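Local coordinates for protein fatty acid CoA ligase (Marinactinospora thermotolerans, PDB 6SQ8) that binds adenosine monophosphate and 1-ethanoyl-9H-pyrido[3,4-b]indole-3-carboxylic acid and belongs to the ANL superfamily of AMP-binding enzymes, at residues 197-202 with 243-248; 230-235 with 262-267; 55-60 with 75-80; 192-197 with 211-216. All blocks are in the same frame, centred on the assembly; numbering follows the deposited sequence.

Contact 1: 197-202 with 243-248; sequences LIPIPL and VFLAPN
L197 and V243 sit opposite each other on neighbouring parallel strands, 195-198 and 242-245, in the AMP-binding family region. The polar part of the contact gathers on one backbone atom, L197 O. It receives a weak hydrogen bond from F244 N (3.4 Å), and V243 CA adds a CH···O contact to the same L197 O at 3.3 Å.

The apolar part is larger. The side chains of L197 and V243 run alongside one another from the same face, with L197 CB 3.8 Å from V243 CG2; branched aliphatic residues suit a buried sheet face, and the beta-branched valine suits the extended backbone. Past the strand end P199 follows, a residue with no N-H to donate, and its CD lies 3.2 Å from F244 O. The ring's CG also meets L245 CD2 (4.1 Å), the two side chains set roughly perpendicular. The first torsion of I200 (64°) puts CG1 between the backbone N and carbonyl carbon, from where CD1 is carried to 3.6 Å from F244 CD1, meeting the ring obliquely.

F244 also touches the bound 1-ethanoyl-9H-pyrido[3,4-b]indole-3-carboxylic acid. With one weak bond and otherwise apolar surfaces, the contact holds F244, a pocket residue, mainly by packing.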
loop_
_atom_site.group_PDB
_atom_site.type_symbol
_atom_site.label_atom_id
_atom_site.label_comp_id
_atom_site.label_asym_id
_atom_site.label_seq_id
_atom_site.Cartn_x
_atom_site.Cartn_y
_atom_site.Cartn_z
ATOM N N LEU A 197 0.686 10.369 11.065
ATOM C CA LEU A 197 -0.534 9.674 11.427
ATOM C C LEU A 197 -0.652 8.433 10.542
ATOM O O LEU A 197 -0.668 8.528 9.314
ATOM C CB LEU A 197 -1.708 10.626 11.184
ATOM C CG LEU A 197 -2.881 10.561 12.164
ATOM C CD1 LEU A 197 -4.205 10.930 11.488
ATOM C CD2 LEU A 197 -3.002 9.200 12.815
ATOM N N ILE A 198 -0.742 7.271 11.168
ATOM C CA ILE A 198 -0.794 6.039 10.438
ATOM C C ILE A 198 -2.034 5.264 10.846
ATOM O O ILE A 198 -2.025 4.554 11.844
ATOM C CB ILE A 198 0.484 5.212 10.655
ATOM C CG1 ILE A 198 1.721 6.075 10.396
ATOM C CG2 ILE A 198 0.456 3.974 9.777
ATOM C CD1 ILE A 198 3.004 5.312 10.307
ATOM N N PRO A 199 -3.118 5.373 10.058
ATOM C CA PRO A 199 -4.314 4.561 10.246
ATOM C C PRO A 199 -4.395 3.323 9.342
ATOM O O PRO A 199 -5.383 2.612 9.394
ATOM C CB PRO A 199 -5.381 5.582 9.835
ATOM C CG PRO A 199 -4.755 6.297 8.657
ATOM C CD PRO A 199 -3.270 6.332 8.954
ATOM N N ILE A 200 -3.387 3.094 8.503
ATOM C CA ILE A 200 -3.332 1.875 7.720
ATOM C C ILE A 200 -2.630 0.807 8.550
ATOM O O ILE A 200 -1.877 1.133 9.448
ATOM C CB ILE A 200 -2.650 2.094 6.356
ATOM C CG1 ILE A 200 -1.179 2.489 6.491
ATOM C CG2 ILE A 200 -3.426 3.095 5.531
ATOM C CD1 ILE A 200 -0.507 2.815 5.173
ATOM N N PRO A 201 -2.853 -0.498 8.289
ATOM C CA PRO A 201 -2.323 -1.545 9.150
ATOM C C PRO A 201 -0.790 -1.539 9.201
ATOM O O PRO A 201 -0.141 -1.366 8.162
ATOM C CB PRO A 201 -2.811 -2.844 8.482
ATOM C CG PRO A 201 -3.989 -2.424 7.647
ATOM C CD PRO A 201 -3.627 -1.043 7.163
ATOM N N LEU A 202 -0.236 -1.751 10.410
ATOM C CA LEU A 202 1.203 -1.836 10.645
ATOM C C LEU A 202 1.804 -3.099 10.013
ATOM O O LEU A 202 3.030 -3.217 9.938
ATOM C CB LEU A 202 1.460 -1.822 12.150
ATOM C CG LEU A 202 1.359 -0.455 12.831
ATOM C CD1 LEU A 202 1.667 -0.575 14.338
ATOM C CD2 LEU A 202 2.283 0.569 12.162
ATOM N N VAL A 243 0.069 12.202 7.067
ATOM C CA VAL A 243 -0.875 11.115 7.204
ATOM C C VAL A 243 -0.887 10.346 5.881
ATOM O O VAL A 243 -0.673 10.924 4.836
ATOM C CB VAL A 243 -2.279 11.621 7.577
ATOM C CG1 VAL A 243 -2.819 12.583 6.552
ATOM C CG2 VAL A 243 -3.260 10.480 7.757
ATOM N N PHE A 244 -1.139 9.041 5.966
ATOM C CA PHE A 244 -1.325 8.221 4.801
ATOM C C PHE A 244 -2.730 7.618 4.822
ATOM O O PHE A 244 -3.125 7.041 5.830
ATOM C CB PHE A 244 -0.291 7.103 4.717
ATOM C CG PHE A 244 -0.241 6.443 3.358
ATOM C CD1 PHE A 244 -1.223 5.554 2.959
ATOM C CD2 PHE A 244 0.784 6.725 2.472
ATOM C CE1 PHE A 244 -1.170 4.964 1.703
ATOM C CE2 PHE A 244 0.829 6.147 1.215
ATOM C CZ PHE A 244 -0.152 5.271 0.831
ATOM N N LEU A 245 -3.431 7.751 3.684
ATOM C CA LEU A 245 -4.811 7.338 3.494
ATOM C C LEU A 245 -4.936 6.527 2.207
ATOM O O LEU A 245 -4.222 6.793 1.223
ATOM C CB LEU A 245 -5.682 8.587 3.370
ATOM C CG LEU A 245 -5.643 9.537 4.549
ATOM C CD1 LEU A 245 -6.425 10.792 4.220
ATOM C CD2 LEU A 245 -6.203 8.865 5.778
ATOM N N ALA A 246 -5.860 5.556 2.221
ATOM C CA ALA A 246 -6.386 4.969 0.997
ATOM C C ALA A 246 -7.173 6.051 0.268
ATOM O O ALA A 246 -7.736 6.937 0.908
ATOM C CB ALA A 246 -7.264 3.780 1.294
ATOM N N PRO A 247 -7.215 6.038 -1.082
ATOM C CA PRO A 247 -7.921 7.082 -1.821
ATOM C C PRO A 247 -9.354 7.334 -1.337
ATOM O O PRO A 247 -9.733 8.488 -1.187
ATOM C CB PRO A 247 -7.874 6.553 -3.256
ATOM C CG PRO A 247 -6.580 5.770 -3.310
ATOM C CD PRO A 247 -6.534 5.080 -1.967
ATOM N N ASN A 248 -10.123 6.272 -1.071
ATOM C CA ASN A 248 -11.513 6.442 -0.648
ATOM C C ASN A 248 -11.562 7.231 0.669
ATOM O O ASN A 248 -12.487 8.004 0.890
ATOM C CB ASN A 248 -12.247 5.111 -0.481
ATOM C CG ASN A 248 -12.643 4.457 -1.795
ATOM O OD1 ASN A 248 -12.782 5.099 -2.835
ATOM N ND2 ASN A 248 -12.818 3.148 -1.782
#

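Contact 2: 230-235 with 262-267; sequences AVLEAI and SDLSSL
I235 of helix 228-237 packs on L264 and L267 of the loop that leads into strand 269-273, so the contact joins a helix flanking the parallel strands 195-198, 242-245 and 269-273 to the turn before the last of them. That turn is type I, from L264 to L267, and overlaps an Asx turn in which D263 OD1 accepts from S265 N (3.0 Å).

Apolar packing carries the interface. With CG1 anti to the carbonyl carbon (chi1 -68°), the CG2 branch of I235 lies opposite the backbone N and reaches L264 CD2 at 3.6 Å and L267 CG at 3.8 Å, the L267 side chain being laid across that of I235. One helical turn back, L232 CD1 meets L264 CD1 at 4.0 Å. L264 thus divides its two methyls between two helix residues, a task for which a forked leucine is well shaped.

The polar groups find their partners outside the two segments. S266 OG bonds to A240 O, and D263 makes a salt bridge with R239, so the loop is tied to the residues that follow the helix. Serine fits beside L232 because it is small and can return its hydroxyl to the backbone: S262 OG bonds to A258 O and rests 3.5 Å from L232 CG.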
loop_
_atom_site.group_PDB
_atom_site.type_symbol
_atom_site.label_atom_id
_atom_site.label_comp_id
_atom_site.label_asym_id
_atom_site.label_seq_id
_atom_site.Cartn_x
_atom_site.Cartn_y
_atom_site.Cartn_z
ATOM N N ALA A 230 -12.277 11.034 13.544
ATOM C CA ALA A 230 -11.139 10.671 14.406
ATOM C C ALA A 230 -9.828 11.212 13.827
ATOM O O ALA A 230 -9.013 11.728 14.575
ATOM C CB ALA A 230 -11.085 9.176 14.573
ATOM N N VAL A 231 -9.648 11.068 12.508
ATOM C CA VAL A 231 -8.457 11.529 11.797
ATOM C C VAL A 231 -8.362 13.052 11.894
ATOM O O VAL A 231 -7.314 13.591 12.185
ATOM C CB VAL A 231 -8.462 11.056 10.336
ATOM C CG1 VAL A 231 -7.425 11.783 9.507
ATOM C CG2 VAL A 231 -8.254 9.554 10.251
ATOM N N LEU A 232 -9.478 13.723 11.646
ATOM C CA LEU A 232 -9.572 15.179 11.788
ATOM C C LEU A 232 -9.134 15.592 13.193
ATOM O O LEU A 232 -8.299 16.485 13.348
ATOM C CB LEU A 232 -11.016 15.619 11.529
ATOM C CG LEU A 232 -11.275 16.492 10.309
ATOM C CD1 LEU A 232 -10.167 16.406 9.271
ATOM C CD2 LEU A 232 -12.619 16.146 9.699
ATOM N N GLU A 233 -9.709 14.924 14.203
ATOM C CA GLU A 233 -9.466 15.237 15.605
ATOM C C GLU A 233 -7.978 15.014 15.888
ATOM O O GLU A 233 -7.317 15.879 16.460
ATOM C CB GLU A 233 -10.387 14.386 16.493
ATOM C CG GLU A 233 -10.748 14.994 17.826
ATOM C CD GLU A 233 -9.666 14.846 18.894
ATOM O OE1 GLU A 233 -9.163 13.685 19.082
ATOM O OE2 GLU A 233 -9.310 15.902 19.538
ATOM N N ALA A 234 -7.458 13.866 15.446
ATOM C CA ALA A 234 -6.069 13.470 15.690
ATOM C C ALA A 234 -5.114 14.481 15.066
ATOM O O ALA A 234 -4.124 14.830 15.674
ATOM C CB ALA A 234 -5.790 12.082 15.150
ATOM N N ILE A 235 -5.410 14.927 13.844
ATOM C CA ILE A 235 -4.521 15.843 13.157
ATOM C C ILE A 235 -4.396 17.126 13.979
ATOM O O ILE A 235 -3.307 17.617 14.165
ATOM C CB ILE A 235 -4.986 16.095 11.715
ATOM C CG1 ILE A 235 -4.838 14.825 10.868
ATOM C CG2 ILE A 235 -4.240 17.264 11.100
ATOM C CD1 ILE A 235 -5.504 14.897 9.511
ATOM N N SER A 262 -12.304 22.344 11.422
ATOM C CA SER A 262 -11.034 21.778 11.957
ATOM C C SER A 262 -9.815 22.621 11.572
ATOM O O SER A 262 -9.800 23.254 10.493
ATOM C CB SER A 262 -10.822 20.360 11.471
ATOM O OG SER A 262 -11.924 19.540 11.814
ATOM N N ASP A 263 -8.798 22.585 12.451
ATOM C CA ASP A 263 -7.513 23.276 12.238
ATOM C C ASP A 263 -6.476 22.240 11.816
ATOM O O ASP A 263 -6.015 21.454 12.635
ATOM C CB ASP A 263 -7.028 24.050 13.472
ATOM C CG ASP A 263 -5.669 24.716 13.315
ATOM O OD1 ASP A 263 -5.136 24.757 12.176
ATOM O OD2 ASP A 263 -5.140 25.199 14.341
ATOM N N LEU A 264 -6.130 22.264 10.528
ATOM C CA LEU A 264 -5.208 21.333 9.940
ATOM C C LEU A 264 -3.964 22.081 9.453
ATOM O O LEU A 264 -3.272 21.602 8.555
ATOM C CB LEU A 264 -5.896 20.621 8.776
ATOM C CG LEU A 264 -7.265 20.009 9.070
ATOM C CD1 LEU A 264 -7.757 19.226 7.866
ATOM C CD2 LEU A 264 -7.245 19.112 10.292
ATOM N N SER A 265 -3.644 23.216 10.088
ATOM C CA SER A 265 -2.501 24.035 9.679
ATOM C C SER A 265 -1.189 23.276 9.879
ATOM O O SER A 265 -0.205 23.640 9.258
ATOM C CB SER A 265 -2.480 25.367 10.395
ATOM O OG SER A 265 -2.722 25.206 11.777
ATOM N N SER A 266 -1.185 22.242 10.734
ATOM C CA SER A 266 0.021 21.425 10.982
ATOM C C SER A 266 0.375 20.548 9.777
ATOM O O SER A 266 1.550 20.192 9.635
ATOM C CB SER A 266 -0.076 20.587 12.242
ATOM O OG SER A 266 -1.227 19.772 12.237
ATOM N N LEU A 267 -0.597 20.217 8.912
ATOM C CA LEU A 267 -0.335 19.285 7.797
ATOM C C LEU A 267 0.704 19.879 6.829
ATOM O O LEU A 267 0.598 20.985 6.380
ATOM C CB LEU A 267 -1.633 18.933 7.063
ATOM C CG LEU A 267 -2.575 17.987 7.814
ATOM C CD1 LEU A 267 -3.925 17.880 7.122
ATOM C CD2 LEU A 267 -1.959 16.616 7.982
#

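Contact 3: 55-60 with 75-80; sequences CLHANT and CHYVGL
C55 and Y77 are brought together by their first torsions: Y77 has CG anti to its backbone N (chi1 175°), which sends the ring across to the neighbouring strand, and C55 has SG anti to its carbonyl carbon (chi1 -62°), which lays the sulfur beside that ring. Both belong to a beta-alpha-beta unit in which strand 52-56 passes through helix 61-72 to the parallel strand 76-79.

The sulfur stands 4.8 Å from the Y77 ring centroid and approaches obliquely, while C55 CB is 3.6 Å from Y77 CE1. Cysteine is small and polarisable enough to lie against an aromatic ring in this buried place, where its side chain also touches L66 of the connecting helix. G79, bridged to C55, carries no side chain that might compete with the tyrosine for this face.

Within the two segments, both backbone polar atoms of C55 join the strands: its N donates to V78 O (3.0 Å), and its O accepts from L80 N (2.9 Å, N-H···O angle 166°), in a regular parallel ladder that H76 and V53 extend. Leucines fill the other face, which L114 of helix 108-117 helps to cover: L56 and L80 meet crosswise, with L56 CD1 3.8 Å from L80 CB.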
loop_
_atom_site.group_PDB
_atom_site.type_symbol
_atom_site.label_atom_id
_atom_site.label_comp_id
_atom_site.label_asym_id
_atom_site.label_seq_id
_atom_site.Cartn_x
_atom_site.Cartn_y
_atom_site.Cartn_z
ATOM N N CYS A 55 3.897 -12.349 12.498
ATOM C CA CYS A 55 3.437 -11.439 13.489
ATOM C C CYS A 55 1.994 -11.036 13.203
ATOM O O CYS A 55 1.666 -10.567 12.108
ATOM C CB CYS A 55 4.324 -10.212 13.542
ATOM S SG CYS A 55 6.032 -10.602 13.995
ATOM N N LEU A 56 1.144 -11.236 14.219
ATOM C CA LEU A 56 -0.287 -10.974 14.182
ATOM C C LEU A 56 -0.622 -9.951 15.270
ATOM O O LEU A 56 -0.541 -10.245 16.462
ATOM C CB LEU A 56 -1.001 -12.304 14.426
ATOM C CG LEU A 56 -2.517 -12.287 14.265
ATOM C CD1 LEU A 56 -2.937 -12.091 12.818
ATOM C CD2 LEU A 56 -3.104 -13.580 14.803
ATOM N N HIS A 57 -0.976 -8.735 14.854
ATOM C CA HIS A 57 -1.174 -7.641 15.798
ATOM C C HIS A 57 -2.103 -6.592 15.206
ATOM O O HIS A 57 -2.378 -6.585 14.028
ATOM C CB HIS A 57 0.167 -6.996 16.147
ATOM C CG HIS A 57 0.930 -6.557 14.942
ATOM N ND1 HIS A 57 2.052 -7.230 14.505
ATOM C CD2 HIS A 57 0.711 -5.565 14.055
ATOM C CE1 HIS A 57 2.515 -6.641 13.428
ATOM N NE2 HIS A 57 1.698 -5.634 13.122
ATOM N N ALA A 58 -2.552 -5.691 16.071
ATOM C CA ALA A 58 -3.296 -4.508 15.682
ATOM C C ALA A 58 -2.301 -3.351 15.488
ATOM O O ALA A 58 -1.103 -3.567 15.458
ATOM C CB ALA A 58 -4.317 -4.217 16.756
ATOM N N ASN A 59 -2.803 -2.120 15.349
ATOM C CA ASN A 59 -1.950 -0.952 15.234
ATOM C C ASN A 59 -1.601 -0.465 16.637
ATOM O O ASN A 59 -2.174 0.502 17.104
ATOM C CB ASN A 59 -2.592 0.161 14.402
ATOM C CG ASN A 59 -2.481 -0.074 12.909
ATOM O OD1 ASN A 59 -2.379 -1.226 12.464
ATOM N ND2 ASN A 59 -2.486 1.012 12.142
ATOM N N THR A 60 -0.638 -1.135 17.280
ATOM C CA THR A 60 -0.175 -0.818 18.657
ATOM C C THR A 60 1.308 -0.438 18.635
ATOM O O THR A 60 2.039 -0.872 17.760
ATOM C CB THR A 60 -0.345 -2.019 19.587
ATOM O OG1 THR A 60 0.657 -2.986 19.255
ATOM C CG2 THR A 60 -1.715 -2.645 19.465
ATOM N N CYS A 75 16.256 -11.791 11.625
ATOM C CA CYS A 75 15.116 -12.515 11.036
ATOM C C CYS A 75 14.349 -11.627 10.046
ATOM O O CYS A 75 14.568 -10.417 9.979
ATOM C CB CYS A 75 14.187 -13.015 12.135
ATOM S SG CYS A 75 14.913 -14.374 13.088
ATOM N N HIS A 76 13.460 -12.244 9.259
ATOM C CA HIS A 76 12.603 -11.500 8.355
ATOM C C HIS A 76 11.163 -11.476 8.882
ATOM O O HIS A 76 10.555 -12.509 9.161
ATOM C CB HIS A 76 12.732 -12.010 6.914
ATOM C CG HIS A 76 12.248 -13.389 6.643
ATOM N ND1 HIS A 76 13.121 -14.447 6.439
ATOM C CD2 HIS A 76 11.004 -13.879 6.460
ATOM C CE1 HIS A 76 12.429 -15.541 6.167
ATOM N NE2 HIS A 76 11.125 -15.221 6.180
ATOM N N TYR A 77 10.638 -10.254 9.008
ATOM C CA TYR A 77 9.287 -9.986 9.453
ATOM C C TYR A 77 8.258 -10.443 8.409
ATOM O O TYR A 77 8.373 -10.134 7.224
ATOM C CB TYR A 77 9.139 -8.489 9.689
ATOM C CG TYR A 77 7.749 -8.031 10.037
ATOM C CD1 TYR A 77 7.288 -8.079 11.343
ATOM C CD2 TYR A 77 6.915 -7.502 9.071
ATOM C CE1 TYR A 77 6.023 -7.624 11.679
ATOM C CE2 TYR A 77 5.644 -7.054 9.389
ATOM C CZ TYR A 77 5.197 -7.113 10.696
ATOM O OH TYR A 77 3.958 -6.653 11.015
ATOM N N VAL A 78 7.244 -11.167 8.885
ATOM C CA VAL A 78 6.104 -11.596 8.078
ATOM C C VAL A 78 4.824 -11.086 8.756
ATOM O O VAL A 78 4.279 -11.744 9.632
ATOM C CB VAL A 78 6.079 -13.129 7.914
ATOM C CG1 VAL A 78 4.853 -13.598 7.146
ATOM C CG2 VAL A 78 7.355 -13.647 7.274
ATOM N N GLY A 79 4.385 -9.888 8.362
ATOM C CA GLY A 79 3.199 -9.251 8.903
ATOM C C GLY A 79 1.922 -9.888 8.373
ATOM O O GLY A 79 1.622 -9.818 7.177
ATOM N N LEU A 80 1.166 -10.517 9.278
ATOM C CA LEU A 80 -0.096 -11.138 8.948
ATOM C C LEU A 80 -1.199 -10.079 8.912
ATOM O O LEU A 80 -1.583 -9.516 9.932
ATOM C CB LEU A 80 -0.390 -12.227 9.978
ATOM C CG LEU A 80 0.571 -13.405 9.943
ATOM C CD1 LEU A 80 0.339 -14.322 11.135
ATOM C CD2 LEU A 80 0.418 -14.171 8.642
#

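Contact 4: 192-197 with 211-216; sequences GPWRFL and QCTLAT
W194 lays the six-membered part of its indole against the end of helix 205-215, meeting C212 and T213 in its last turn and T216 just beyond it. T216 OG1 stands over one face, 3.6 Å above the ring plane and offset toward the rim. T213 OG1 comes instead at the edge, in the plane of the ring, 3.6 Å from W194 CE3. C212 supplies an apolar touch, its CB lying 4.0 Å from W194 CZ3. F196, two residues along the strand, meets the same T213 hydroxyl, its CB 3.5 Å from T213 OG1, and also the methyl T213 CG2 at 3.8 Å. A threonine suits this spot because it offers a methyl and a hydroxyl on one short stem.

Several bonds position these groups. T213 OG1 is hydrogen-bonded to L209 O one turn back in its own helix, which holds the oxygen where both aromatic side chains reach it. T216 has OG1 between its backbone N and carbonyl carbon (chi1 52°), bending it back to within 2.8 Å of C212 O and 3.1 Å of T213 O, either of which could accept its proton. The indole is steadied at its polar end, where W194 NE1 bonds to G190 O. The peptide before P193 is cis, and P193 CA passes 4.1 Å from T216 O.

Farther out, A185 of helix 175-189 touches both W194 and C212, and the H242 ring of the adjoining strand meets those of W194 and F196. The contact thus seats helix 205-215 on strand 195-198 within the beta-alpha-beta unit that continues to strand 219-222, whose backbone bonds to F196.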
loop_
_atom_site.group_PDB
_atom_site.type_symbol
_atom_site.label_atom_id
_atom_site.label_comp_id
_atom_site.label_asym_id
_atom_site.label_seq_id
_atom_site.Cartn_x
_atom_site.Cartn_y
_atom_site.Cartn_z
ATOM N N GLY A 192 12.467 15.462 8.263
ATOM C CA GLY A 192 11.760 15.351 9.520
ATOM C C GLY A 192 12.364 16.269 10.574
ATOM O O GLY A 192 13.270 17.021 10.265
ATOM N N PRO A 193 11.886 16.198 11.807
ATOM C CA PRO A 193 10.889 15.229 12.229
ATOM C C PRO A 193 9.457 15.459 11.699
ATOM O O PRO A 193 9.023 16.572 11.533
ATOM C CB PRO A 193 10.943 15.393 13.754
ATOM C CG PRO A 193 11.138 16.906 13.926
ATOM C CD PRO A 193 11.889 17.364 12.688
ATOM N N TRP A 194 8.772 14.348 11.414
ATOM C CA TRP A 194 7.383 14.246 11.061
ATOM C C TRP A 194 6.582 13.823 12.298
ATOM O O TRP A 194 7.060 13.032 13.105
ATOM C CB TRP A 194 7.210 13.180 9.967
ATOM C CG TRP A 194 8.152 13.269 8.810
ATOM C CD1 TRP A 194 8.647 14.398 8.218
ATOM C CD2 TRP A 194 8.659 12.170 8.049
ATOM N NE1 TRP A 194 9.438 14.075 7.144
ATOM C CE2 TRP A 194 9.459 12.711 7.020
ATOM C CE3 TRP A 194 8.543 10.781 8.149
ATOM C CZ2 TRP A 194 10.151 11.904 6.114
ATOM C CZ3 TRP A 194 9.215 9.984 7.248
ATOM C CH2 TRP A 194 10.014 10.540 6.245
ATOM N N ARG A 195 5.353 14.328 12.428
ATOM C CA ARG A 195 4.332 13.718 13.262
ATOM C C ARG A 195 3.371 13.012 12.308
ATOM O O ARG A 195 2.492 13.641 11.707
ATOM C CB ARG A 195 3.649 14.758 14.150
ATOM C CG ARG A 195 4.327 14.995 15.497
ATOM C CD ARG A 195 5.521 15.955 15.541
ATOM N NE ARG A 195 5.318 17.350 15.140
ATOM C CZ ARG A 195 4.176 18.037 15.241
ATOM N NH1 ARG A 195 3.159 17.501 15.892
ATOM N NH2 ARG A 195 4.051 19.232 14.675
ATOM N N PHE A 196 3.599 11.710 12.123
ATOM C CA PHE A 196 3.033 10.951 11.018
ATOM C C PHE A 196 1.901 10.062 11.533
ATOM O O PHE A 196 2.125 9.121 12.294
ATOM C CB PHE A 196 4.113 10.127 10.328
ATOM C CG PHE A 196 3.842 9.794 8.886
ATOM C CD1 PHE A 196 2.687 9.132 8.506
ATOM C CD2 PHE A 196 4.773 10.090 7.908
ATOM C CE1 PHE A 196 2.454 8.808 7.176
ATOM C CE2 PHE A 196 4.547 9.768 6.578
ATOM C CZ PHE A 196 3.388 9.116 6.217
ATOM N N LEU A 197 0.686 10.369 11.065
ATOM C CA LEU A 197 -0.534 9.674 11.427
ATOM C C LEU A 197 -0.652 8.433 10.542
ATOM O O LEU A 197 -0.668 8.528 9.314
ATOM C CB LEU A 197 -1.708 10.626 11.184
ATOM C CG LEU A 197 -2.881 10.561 12.164
ATOM C CD1 LEU A 197 -4.205 10.930 11.488
ATOM C CD2 LEU A 197 -3.002 9.200 12.815
ATOM N N GLN A 211 8.622 2.993 10.455
ATOM C CA GLN A 211 10.087 2.872 10.518
ATOM C C GLN A 211 10.750 4.107 9.891
ATOM O O GLN A 211 11.685 4.652 10.477
ATOM C CB GLN A 211 10.550 1.558 9.888
ATOM C CG GLN A 211 10.321 0.372 10.813
ATOM C CD GLN A 211 10.938 -0.922 10.351
ATOM O OE1 GLN A 211 11.187 -1.144 9.159
ATOM N NE2 GLN A 211 11.126 -1.812 11.312
ATOM N N CYS A 212 10.252 4.554 8.725
ATOM C CA CYS A 212 10.733 5.784 8.103
ATOM C C CYS A 212 10.596 6.955 9.082
ATOM O O CYS A 212 11.485 7.765 9.222
ATOM C CB CYS A 212 9.974 6.079 6.820
ATOM S SG CYS A 212 10.359 4.904 5.504
ATOM N N THR A 213 9.459 7.026 9.766
ATOM C CA THR A 213 9.160 8.106 10.692
ATOM C C THR A 213 10.155 8.073 11.856
ATOM O O THR A 213 10.716 9.119 12.235
ATOM C CB THR A 213 7.707 8.035 11.165
ATOM O OG1 THR A 213 6.932 8.151 9.976
ATOM C CG2 THR A 213 7.333 9.112 12.158
ATOM N N LEU A 214 10.384 6.878 12.415
ATOM C CA LEU A 214 11.295 6.746 13.547
ATOM C C LEU A 214 12.718 7.123 13.119
ATOM O O LEU A 214 13.380 7.892 13.808
ATOM C CB LEU A 214 11.236 5.321 14.088
ATOM C CG LEU A 214 9.971 4.957 14.867
ATOM C CD1 LEU A 214 9.950 3.479 15.216
ATOM C CD2 LEU A 214 9.863 5.778 16.133
ATOM N N ALA A 215 13.149 6.619 11.960
ATOM C CA ALA A 215 14.523 6.725 11.503
ATOM C C ALA A 215 14.922 8.178 11.263
ATOM O O ALA A 215 16.104 8.505 11.311
ATOM C CB ALA A 215 14.695 5.912 10.245
ATOM N N THR A 216 13.933 9.026 10.974
ATOM C CA THR A 216 14.151 10.424 10.620
ATOM C C THR A 216 13.910 11.322 11.833
ATOM O O THR A 216 13.904 12.551 11.708
ATOM C CB THR A 216 13.260 10.860 9.454
ATOM O OG1 THR A 216 11.884 10.542 9.717
ATOM C CG2 THR A 216 13.689 10.261 8.132
#

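How the contacts relate
Contacts 1 and 4 use opposite ends of strand 195-198: contact 4 packs its start against a helix, and contact 1 joins its end to strand 242-245 beside the ligand pocket. L197 is common to both, and its CD1 also touches V231 and I235 of the helix in contact 2. Contacts 1 and 3 are buried; contacts 2 and 4 are only partly so, and they lack bonds between their segments, relying on side-chain packing. Contact 3, in a separate parallel sheet, has two regular backbone bonds, against one weak bond in contact 1. N59 joins the loops that follow the two strands, probably bonding to I200 O and L202 N.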